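Local coordinates for protein esterase (Alcaligenes sp., PDB 1QLW) that probably hydrolyses carboxylic esters, as a bacterial esterase of the alpha/beta-hydrolase fold, at residues V250-W262 against S287-M300. Sequence-based numbering, arbitrary orientation.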
# COMPACT_ATOMS: atom_id res chain seq x y z
N VAL A 250 15.09 11.63 -19.43
CA VAL A 250 13.83 11.03 -19.86
C VAL A 250 14.21 9.73 -20.56
O VAL A 250 15.08 9.74 -21.43
CB VAL A 250 13.02 11.97 -20.77
CG1 VAL A 250 11.81 11.26 -21.33
CG2 VAL A 250 12.64 13.24 -20.01
N VAL A 251 13.58 8.61 -20.20
CA VAL A 251 13.96 7.30 -20.71
C VAL A 251 12.80 6.68 -21.48
O VAL A 251 11.68 6.61 -20.98
CB VAL A 251 14.36 6.35 -19.56
CG1 VAL A 251 14.91 5.05 -20.13
CG2 VAL A 251 15.37 6.99 -18.63
N PHE A 252 13.09 6.20 -22.69
CA PHE A 252 12.12 5.49 -23.51
C PHE A 252 12.66 4.12 -23.94
O PHE A 252 13.85 3.96 -24.21
CB PHE A 252 11.69 6.26 -24.77
CG PHE A 252 10.62 7.29 -24.48
CD1 PHE A 252 10.90 8.55 -24.00
CD2 PHE A 252 9.29 6.98 -24.75
CE1 PHE A 252 9.89 9.47 -23.75
CE2 PHE A 252 8.28 7.89 -24.49
CZ PHE A 252 8.57 9.15 -24.00
N GLY A 253 11.75 3.16 -24.00
CA GLY A 253 12.02 1.82 -24.42
C GLY A 253 11.87 1.56 -25.90
O GLY A 253 12.19 2.41 -26.75
N ASP A 254 11.39 0.37 -26.22
CA ASP A 254 11.30 -0.09 -27.60
C ASP A 254 9.89 -0.32 -28.08
O ASP A 254 8.91 -0.16 -27.33
CB ASP A 254 12.17 -1.34 -27.75
CG ASP A 254 12.75 -1.58 -29.13
OD1 ASP A 254 12.47 -0.85 -30.09
OD2 ASP A 254 13.53 -2.56 -29.23
N HIS A 255 9.76 -0.65 -29.36
CA HIS A 255 8.49 -0.84 -30.03
C HIS A 255 7.63 0.41 -29.92
O HIS A 255 6.40 0.36 -29.95
CB HIS A 255 7.71 -2.06 -29.56
CG HIS A 255 8.36 -3.36 -29.89
ND1 HIS A 255 8.24 -3.93 -31.14
CD2 HIS A 255 9.12 -4.20 -29.16
CE1 HIS A 255 8.92 -5.07 -31.16
NE2 HIS A 255 9.47 -5.25 -29.96
N ILE A 256 8.27 1.60 -29.95
CA ILE A 256 7.52 2.83 -29.81
C ILE A 256 6.77 3.19 -31.08
O ILE A 256 5.61 3.63 -31.07
CB ILE A 256 8.47 3.99 -29.46
CG1 ILE A 256 9.08 3.82 -28.06
CG2 ILE A 256 7.81 5.35 -29.62
CD1 ILE A 256 8.10 4.08 -26.93
N GLU A 257 7.46 3.08 -32.21
CA GLU A 257 6.96 3.59 -33.47
C GLU A 257 5.63 3.05 -33.93
O GLU A 257 4.83 3.82 -34.51
CB GLU A 257 8.02 3.41 -34.57
CG GLU A 257 9.00 4.57 -34.46
CD GLU A 257 10.34 4.49 -33.84
OE1 GLU A 257 11.03 3.63 -34.48
OE2 GLU A 257 10.80 4.91 -32.74
N GLU A 258 5.33 1.80 -33.58
CA GLU A 258 4.09 1.21 -34.08
C GLU A 258 2.89 1.51 -33.22
O GLU A 258 1.79 1.09 -33.61
CB GLU A 258 4.30 -0.28 -34.30
CG GLU A 258 4.65 -1.06 -33.05
CD GLU A 258 5.31 -2.40 -33.31
OE1 GLU A 258 4.55 -3.33 -33.69
OE2 GLU A 258 6.54 -2.56 -33.10
N PHE A 259 3.04 2.25 -32.14
CA PHE A 259 1.90 2.61 -31.31
C PHE A 259 1.62 4.10 -31.38
O PHE A 259 2.40 4.91 -30.84
CB PHE A 259 2.16 2.20 -29.84
CG PHE A 259 2.20 0.71 -29.65
CD1 PHE A 259 3.36 -0.00 -29.83
CD2 PHE A 259 1.07 -0.01 -29.27
CE1 PHE A 259 3.41 -1.37 -29.66
CE2 PHE A 259 1.11 -1.38 -29.12
CZ PHE A 259 2.28 -2.07 -29.31
N PRO A 260 0.47 4.49 -31.91
CA PRO A 260 0.10 5.90 -31.95
C PRO A 260 -0.00 6.55 -30.59
O PRO A 260 0.14 7.79 -30.51
CB PRO A 260 -1.20 5.95 -32.75
CG PRO A 260 -1.23 4.67 -33.51
CD PRO A 260 -0.49 3.66 -32.66
N ARG A 261 -0.19 5.82 -29.50
CA ARG A 261 -0.25 6.37 -28.15
C ARG A 261 1.14 6.90 -27.79
O ARG A 261 1.27 7.88 -27.05
CB ARG A 261 -0.70 5.33 -27.11
CG ARG A 261 -1.09 5.81 -25.71
CD ARG A 261 -1.40 4.70 -24.73
NE ARG A 261 -2.06 5.03 -23.48
CZ ARG A 261 -3.37 5.01 -23.23
NH1 ARG A 261 -4.24 4.66 -24.17
NH2 ARG A 261 -3.83 5.31 -22.01
N TRP A 262 2.19 6.26 -28.28
CA TRP A 262 3.53 6.46 -27.79
C TRP A 262 4.46 7.23 -28.71
O TRP A 262 5.26 8.04 -28.22
CB TRP A 262 4.20 5.12 -27.42
CG TRP A 262 3.63 4.59 -26.15
CD1 TRP A 262 2.82 3.51 -25.94
CD2 TRP A 262 3.81 5.19 -24.85
NE1 TRP A 262 2.50 3.40 -24.61
CE2 TRP A 262 3.11 4.42 -23.92
CE3 TRP A 262 4.53 6.32 -24.42
CZ2 TRP A 262 3.09 4.76 -22.56
CZ3 TRP A 262 4.51 6.64 -23.08
CH2 TRP A 262 3.79 5.86 -22.17
N SER A 287 17.04 6.86 -25.33
CA SER A 287 16.25 5.89 -26.07
C SER A 287 17.05 4.59 -26.02
O SER A 287 18.14 4.48 -26.59
CB SER A 287 15.99 6.38 -27.49
OG SER A 287 15.41 5.41 -28.29
N LEU A 288 16.54 3.58 -25.32
CA LEU A 288 17.30 2.36 -25.11
C LEU A 288 17.77 1.72 -26.39
O LEU A 288 18.93 1.28 -26.41
CB LEU A 288 16.52 1.45 -24.16
CG LEU A 288 16.37 2.01 -22.73
CD1 LEU A 288 15.39 1.15 -21.96
CD2 LEU A 288 17.70 2.07 -22.02
N PRO A 289 16.97 1.59 -27.44
CA PRO A 289 17.46 0.95 -28.66
C PRO A 289 18.69 1.60 -29.25
O PRO A 289 19.56 0.90 -29.81
CB PRO A 289 16.28 1.06 -29.62
CG PRO A 289 15.10 1.01 -28.69
CD PRO A 289 15.54 1.90 -27.55
N ALA A 290 18.86 2.91 -29.11
CA ALA A 290 20.04 3.60 -29.61
C ALA A 290 21.30 3.23 -28.84
O ALA A 290 22.42 3.35 -29.38
CB ALA A 290 19.82 5.10 -29.55
N LEU A 291 21.15 2.69 -27.64
CA LEU A 291 22.27 2.22 -26.84
C LEU A 291 22.49 0.73 -27.04
O LEU A 291 23.31 0.11 -26.35
CB LEU A 291 22.03 2.50 -25.35
CG LEU A 291 21.88 3.98 -24.99
CD1 LEU A 291 21.60 4.12 -23.51
CD2 LEU A 291 23.11 4.80 -25.35
N GLY A 292 21.78 0.12 -27.98
CA GLY A 292 21.91 -1.31 -28.24
C GLY A 292 21.12 -2.15 -27.24
O GLY A 292 21.40 -3.34 -27.08
N VAL A 293 20.11 -1.58 -26.59
CA VAL A 293 19.28 -2.29 -25.61
C VAL A 293 17.90 -2.38 -26.25
O VAL A 293 17.23 -1.37 -26.43
CB VAL A 293 19.27 -1.54 -24.28
CG1 VAL A 293 18.37 -2.25 -23.28
CG2 VAL A 293 20.67 -1.40 -23.71
N HIS A 294 17.45 -3.60 -26.56
CA HIS A 294 16.25 -3.80 -27.34
C HIS A 294 15.15 -4.53 -26.60
O HIS A 294 15.41 -5.32 -25.69
CB HIS A 294 16.62 -4.63 -28.59
CG HIS A 294 17.69 -3.99 -29.42
ND1 HIS A 294 19.03 -4.26 -29.38
CD2 HIS A 294 17.56 -2.94 -30.26
CE1 HIS A 294 19.68 -3.50 -30.25
NE2 HIS A 294 18.81 -2.65 -30.78
N GLY A 295 13.91 -4.27 -27.02
CA GLY A 295 12.77 -5.01 -26.53
C GLY A 295 12.12 -4.46 -25.27
O GLY A 295 11.16 -5.08 -24.81
N ASN A 296 12.57 -3.38 -24.68
CA ASN A 296 11.96 -2.93 -23.43
C ASN A 296 10.53 -2.46 -23.64
O ASN A 296 10.21 -1.78 -24.60
CB ASN A 296 12.79 -1.85 -22.74
CG ASN A 296 13.98 -2.44 -22.03
OD1 ASN A 296 15.10 -2.40 -22.55
ND2 ASN A 296 13.72 -3.00 -20.85
N SER A 297 9.72 -2.86 -22.66
CA SER A 297 8.32 -2.48 -22.63
C SER A 297 8.16 -1.16 -21.87
O SER A 297 9.12 -0.59 -21.33
CB SER A 297 7.50 -3.56 -21.94
OG SER A 297 7.68 -3.55 -20.53
N HIS A 298 6.91 -0.73 -21.74
CA HIS A 298 6.64 0.43 -20.89
C HIS A 298 6.96 0.15 -19.42
O HIS A 298 7.27 1.07 -18.66
CB HIS A 298 5.16 0.78 -21.02
CG HIS A 298 4.72 1.96 -20.24
ND1 HIS A 298 5.26 3.23 -20.42
CD2 HIS A 298 3.79 2.10 -19.27
CE1 HIS A 298 4.67 4.06 -19.58
NE2 HIS A 298 3.73 3.41 -18.90
N MET A 299 6.86 -1.11 -19.02
CA MET A 299 7.13 -1.54 -17.66
C MET A 299 8.60 -1.94 -17.52
O MET A 299 8.94 -2.99 -16.95
CB MET A 299 6.20 -2.69 -17.27
CG MET A 299 4.73 -2.33 -17.31
SD MET A 299 4.22 -1.01 -16.22
CE MET A 299 4.65 -1.68 -14.62
N MET A 300 9.50 -1.06 -17.97
CA MET A 300 10.91 -1.44 -18.09
C MET A 300 11.57 -1.71 -16.74
O MET A 300 12.57 -2.44 -16.69
CB MET A 300 11.68 -0.42 -18.90
CG MET A 300 11.79 0.93 -18.21
SD MET A 300 12.72 2.12 -19.22
CE MET A 300 11.52 2.38 -20.54
O HOH W 1 12.86 4.96 -27.69
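Phe252 and Ser287 pair as the last residues of two parallel strands. Leu288 N donates to Phe252 O at 2.9 Å, nearly straight (176°). Beyond it the chains leave the sheet and stay joined, since Asp254 N donates to Asn296 O, also 2.9 Å.

The tight part lies at Gly253. The methyl CE of Met300, bent back at chi3 (70°), sits 3.6 Å from Gly253 N, and its SD packs on Val251 CG1. A side chain at Gly253 would run into Asn296 O. Nearby, Trp262 and His298 cross at about a right angle, their ring planes oblique to each other. The CZ2 of Trp262 lies 3.3 Å above one face of the imidazole, near the rim.

The outer side is looser and more polar. A water bridges Gly253 O and Ser287 OG. His294 is exposed, and Pro289 CG touches the Asp254 carboxylate. The Asp254 carboxylate swings away from its own N (chi1 -152°), and OD2 takes Gly295 N on its anti lone pair at 2.8 Å. OD1 accepts His255 N from above the carboxylate plane. With an alanine here, the amides of Gly295 and His255 would probably lose their shared acceptor, and the loop at Gly295 would be freer to shift.

His298 ND1 is hydrogen-bonded to OE1 of Glu230, and OE2 of the same carboxylate accepts Gly253 N. A histidine on the loop after the last strand, paired with an acid, is consistent with an alpha/beta-hydrolase active site, and these contacts would hold its ring in place.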